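Local coordinates for protein chitin deacetylase (Bombyx mori, PDB 5ZNT) that removes N-acetyl groups from chitin to give chitosan and acetate, as a zinc-dependent deacetylase of the carbohydrate esterase 4 family, at residues S135-T138 with D139-V143; G144-A147 with P148-V152. One frame throughout, in Å; residues are numbered along the deposited sequence.

Interaction 1 of 2, residues S135-T138 with D139-V143; sequences SNIT and DNSVV. With NAG (2-acetamido-2-deoxy-beta-D-glucopyranose), chain D.
I137 packs on D139, S141 and V142 through one methyl group. Its CG2 lies 3.4 Å from OD1 of D139 and 3.8 Å from OG of S141. The same CG2 meets CG2 of V142 at 4.1 Å. This is the tight part. D139 carries CG between its backbone N and carbonyl carbon (chi1 64°), which brings OD1 back over the turn. There S141 OG donates to it at 2.6 Å, on the syn side and 29° out of the carboxylate plane. S141 N adds a weak bond to OD1, in the manner of an Asx turn. With an alanine at S141, D139 OD1 is likely to keep just the weak amide bond here, and H92 would lose a partner. The other side is loose. T138 and N140 are exposed, and a water bridges I137 O and N140 N. N136, with positive phi, forms the Schellman motif closing helix 117-134, and its ND2 is covalently linked to NAG C1 (1.4 Å) in an N-I-T sequon. I137 and V142 rest on I131 of helix 117-134. H92 of helix 85-93 touches I137 and hydrogen-bonds S141 OG, while V142 also reaches V100 of strand 97-100.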
loop_
_atom_site.group_PDB
_atom_site.type_symbol
_atom_site.label_atom_id
_atom_site.label_comp_id
_atom_site.label_asym_id
_atom_site.label_seq_id
_atom_site.Cartn_x
_atom_site.Cartn_y
_atom_site.Cartn_z
ATOM N N SER A 135 -7.959 10.670 -13.299
ATOM C CA SER A 135 -8.956 10.403 -12.263
ATOM C C SER A 135 -9.426 11.688 -11.586
ATOM O O SER A 135 -10.207 11.618 -10.630
ATOM C CB SER A 135 -8.389 9.440 -11.208
ATOM O OG SER A 135 -8.180 8.157 -11.791
ATOM N N ASN A 136 -8.926 12.844 -12.022
ATOM C CA ASN A 136 -9.345 14.148 -11.502
ATOM C C ASN A 136 -9.273 14.184 -9.972
ATOM O O ASN A 136 -10.239 14.465 -9.264
ATOM C CB ASN A 136 -10.746 14.504 -12.000
ATOM C CG ASN A 136 -11.106 15.960 -11.712
ATOM O OD1 ASN A 136 -10.229 16.793 -11.485
ATOM N ND2 ASN A 136 -12.391 16.265 -11.718
ATOM N N ILE A 137 -8.094 13.859 -9.464
ATOM C CA ILE A 137 -7.846 13.890 -8.032
ATOM C C ILE A 137 -7.059 15.156 -7.760
ATOM O O ILE A 137 -5.949 15.338 -8.279
ATOM C CB ILE A 137 -7.113 12.624 -7.564
ATOM C CG1 ILE A 137 -8.049 11.418 -7.757
ATOM C CG2 ILE A 137 -6.646 12.784 -6.089
ATOM C CD1 ILE A 137 -7.388 10.051 -7.492
ATOM N N THR A 138 -7.661 16.067 -6.996
ATOM C CA THR A 138 -7.101 17.398 -6.817
ATOM C C THR A 138 -6.695 17.700 -5.382
ATOM O O THR A 138 -6.208 18.804 -5.117
ATOM C CB THR A 138 -8.111 18.459 -7.287
ATOM O OG1 THR A 138 -9.353 18.251 -6.603
ATOM C CG2 THR A 138 -8.364 18.328 -8.794
ATOM N N ASP A 139 -6.869 16.766 -4.447
ATOM C CA ASP A 139 -6.616 17.050 -3.041
ATOM C C ASP A 139 -5.241 16.590 -2.570
ATOM O O ASP A 139 -5.026 16.468 -1.359
ATOM C CB ASP A 139 -7.716 16.419 -2.181
ATOM C CG ASP A 139 -7.732 14.898 -2.272
ATOM O OD1 ASP A 139 -6.994 14.327 -3.119
ATOM O OD2 ASP A 139 -8.467 14.272 -1.481
ATOM N N ASN A 140 -4.316 16.300 -3.495
ATOM C CA ASN A 140 -2.938 15.907 -3.165
ATOM C C ASN A 140 -2.861 14.689 -2.236
ATOM O O ASN A 140 -1.936 14.565 -1.428
ATOM C CB ASN A 140 -2.169 17.081 -2.567
ATOM C CG ASN A 140 -2.138 18.265 -3.500
ATOM O OD1 ASN A 140 -2.713 19.306 -3.204
ATOM N ND2 ASN A 140 -1.507 18.100 -4.647
ATOM N N SER A 141 -3.811 13.766 -2.376
ATOM C CA SER A 141 -3.874 12.578 -1.530
ATOM C C SER A 141 -3.204 11.339 -2.145
ATOM O O SER A 141 -3.168 10.290 -1.497
ATOM C CB SER A 141 -5.330 12.260 -1.192
ATOM O OG SER A 141 -6.093 12.006 -2.364
ATOM N N VAL A 142 -2.663 11.432 -3.357
ATOM C CA VAL A 142 -1.857 10.360 -3.946
ATOM C C VAL A 142 -0.419 10.561 -3.449
ATOM O O VAL A 142 0.313 11.397 -3.963
ATOM C CB VAL A 142 -1.950 10.376 -5.474
ATOM C CG1 VAL A 142 -1.080 9.273 -6.090
ATOM C CG2 VAL A 142 -3.429 10.267 -5.938
ATOM N N VAL A 143 -0.013 9.819 -2.413
ATOM C CA VAL A 143 1.199 10.192 -1.678
ATOM C C VAL A 143 2.112 9.000 -1.405
ATOM O O VAL A 143 3.225 9.173 -0.893
ATOM C CB VAL A 143 0.850 10.899 -0.348
ATOM C CG1 VAL A 143 -0.066 12.100 -0.587
ATOM C CG2 VAL A 143 0.211 9.919 0.643
HETATM C C1 NAG D . -12.846 17.613 -11.459
HETATM C C2 NAG D . -13.429 18.206 -12.764
HETATM C C3 NAG D . -14.253 19.473 -12.488
HETATM C C4 NAG D . -15.252 19.252 -11.363
HETATM C C5 NAG D . -14.496 18.763 -10.139
HETATM C C6 NAG D . -15.392 18.490 -8.954
HETATM C C7 NAG D . -12.297 18.013 -14.941
HETATM C C8 NAG D . -11.108 18.433 -15.760
HETATM N N2 NAG D . -12.355 18.504 -13.699
HETATM O O3 NAG D . -14.943 19.855 -13.673
HETATM O O4 NAG D . -15.940 20.462 -11.063
HETATM O O5 NAG D . -13.857 17.525 -10.469
HETATM O O6 NAG D . -16.547 17.757 -9.340
HETATM O O7 NAG D . -13.162 17.261 -15.385
HETATM O O HOH W 1 -4.140 16.063 -6.378
#

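Interaction 2 of 2, residues G144-A147 with P148-V152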
loop_
_atom_site.group_PDB
_atom_site.type_symbol
_atom_site.label_atom_id
_atom_site.label_comp_id
_atom_site.label_asym_id
_atom_site.label_seq_id
_atom_site.Cartn_x
_atom_site.Cartn_y
_atom_site.Cartn_z
ATOM N N GLY A 144 1.650 7.787 -1.713
ATOM C CA GLY A 144 2.431 6.589 -1.449
ATOM C C GLY A 144 3.037 5.961 -2.687
ATOM O O GLY A 144 2.544 6.158 -3.805
ATOM N N VAL A 145 4.110 5.192 -2.493
ATOM C CA VAL A 145 4.839 4.529 -3.564
ATOM C C VAL A 145 5.068 3.085 -3.166
ATOM O O VAL A 145 5.452 2.808 -2.020
ATOM C CB VAL A 145 6.202 5.211 -3.825
ATOM C CG1 VAL A 145 7.042 4.363 -4.801
ATOM C CG2 VAL A 145 6.005 6.618 -4.397
ATOM N N ARG A 146 4.892 2.167 -4.123
ATOM C CA ARG A 146 5.401 0.804 -3.996
ATOM C C ARG A 146 6.038 0.416 -5.320
ATOM O O ARG A 146 5.389 0.504 -6.370
ATOM C CB ARG A 146 4.298 -0.191 -3.630
ATOM C CG ARG A 146 4.774 -1.658 -3.593
ATOM C CD ARG A 146 3.680 -2.556 -2.980
ATOM N NE ARG A 146 3.542 -2.391 -1.527
ATOM C CZ ARG A 146 2.535 -2.874 -0.801
ATOM N NH1 ARG A 146 1.547 -3.557 -1.384
ATOM N NH2 ARG A 146 2.522 -2.682 0.518
ATOM N N ALA A 147 7.296 -0.028 -5.270
ATOM C CA ALA A 147 8.033 -0.367 -6.492
ATOM C C ALA A 147 7.616 -1.732 -7.030
ATOM O O ALA A 147 7.362 -2.657 -6.251
ATOM C CB ALA A 147 9.547 -0.361 -6.242
ATOM N N PRO A 148 7.522 -1.866 -8.361
ATOM C CA PRO A 148 7.324 -3.180 -8.973
ATOM C C PRO A 148 8.338 -4.201 -8.469
ATOM O O PRO A 148 9.512 -3.883 -8.231
ATOM C CB PRO A 148 7.512 -2.900 -10.472
ATOM C CG PRO A 148 7.032 -1.477 -10.627
ATOM C CD PRO A 148 7.533 -0.780 -9.357
ATOM N N TYR A 149 7.849 -5.426 -8.287
ATOM C CA TYR A 149 8.599 -6.584 -7.788
ATOM C C TYR A 149 9.290 -6.296 -6.446
ATOM O O TYR A 149 10.241 -6.994 -6.071
ATOM C CB TYR A 149 9.580 -7.091 -8.877
ATOM C CG TYR A 149 8.857 -7.181 -10.214
ATOM C CD1 TYR A 149 8.039 -8.270 -10.520
ATOM C CD2 TYR A 149 8.904 -6.124 -11.123
ATOM C CE1 TYR A 149 7.329 -8.324 -11.730
ATOM C CE2 TYR A 149 8.180 -6.161 -12.327
ATOM C CZ TYR A 149 7.403 -7.259 -12.611
ATOM O OH TYR A 149 6.705 -7.298 -13.793
ATOM N N LEU A 150 8.797 -5.286 -5.710
ATOM C CA LEU A 150 9.357 -4.853 -4.430
ATOM C C LEU A 150 10.865 -4.611 -4.537
ATOM O O LEU A 150 11.638 -4.934 -3.629
ATOM C CB LEU A 150 9.038 -5.863 -3.318
ATOM C CG LEU A 150 7.538 -6.186 -3.120
ATOM C CD1 LEU A 150 7.331 -7.143 -1.942
ATOM C CD2 LEU A 150 6.764 -4.898 -2.843
ATOM N N ARG A 151 11.294 -4.019 -5.657
ATOM C CA ARG A 151 12.706 -3.694 -5.846
ATOM C C ARG A 151 12.978 -2.319 -5.256
ATOM O O ARG A 151 12.583 -1.296 -5.828
ATOM C CB ARG A 151 13.089 -3.733 -7.322
ATOM C CG ARG A 151 12.856 -5.057 -8.025
ATOM C CD ARG A 151 13.457 -6.232 -7.262
ATOM N NE ARG A 151 14.908 -6.120 -7.112
ATOM C CZ ARG A 151 15.642 -6.991 -6.427
ATOM N NH1 ARG A 151 15.055 -8.025 -5.829
ATOM N NH2 ARG A 151 16.957 -6.824 -6.320
ATOM N N VAL A 152 13.670 -2.284 -4.118
ATOM C CA VAL A 152 14.027 -1.019 -3.503
ATOM C C VAL A 152 15.114 -0.341 -4.328
ATOM O O VAL A 152 16.010 -1.006 -4.865
ATOM C CB VAL A 152 14.495 -1.250 -2.058
ATOM C CG1 VAL A 152 14.656 0.081 -1.350
ATOM C CG2 VAL A 152 13.488 -2.150 -1.349
#
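A147 and L150 are joined by a backbone hydrogen bond, from L150 N to A147 O at 3.0 Å. The bond is bent (136° at the hydrogen), the donor lying 44° out of the carbonyl plane. It closes a type II turn with P148 and Y149 at the corners. A second bond, R151 N to P148 O at 3.1 Å, closes an overlapping turn close to type I', in which Y149 and L150 have positive phi. The apolar contacts are few. R146 and L150 run side by side, with L150 CD2 3.9 Å from both CG and CD of R146. With chi1 at 176°, the R146 side chain extends away from its own amide alongside the leucine. A147 CB meets P148 CD at 3.7 Å. By contrast, A147 CB lies 3.2 Å from R151 O, a buried carbonyl without a polar partner. The charged ends bind elsewhere: the R146 guanidinium holds D45 and S170 O, and that of R151 holds N197 O. R146 O accepts from ND1 of the zinc ligand H101, and the Y149 ring meets that of H105. The R-A-P-Y sequence matches the RxPY motif of carbohydrate esterase 4 enzymes, which lines the active-site groove beside the zinc.

How the interactions relate
Interaction 1 closes at residue 143 and interaction 2 opens at 144, so the two follow in series within the polysaccharide deacetylase (carbohydrate esterase 4) domain, one part of the longer chitin deacetylase 1. Their centres are about 20 Å apart, and beyond the chain link they do not touch. Together they form the path from the end of helix 117-134, through strand 144-145, to the loop before helix 154-163. Both lean on helix 117-134 and on strand 97-100, just ahead of H101. One continuous run of chain thus links the glycosylated, partly buried surface loop after helix 117-134 to the buried RxPY turn beside the zinc.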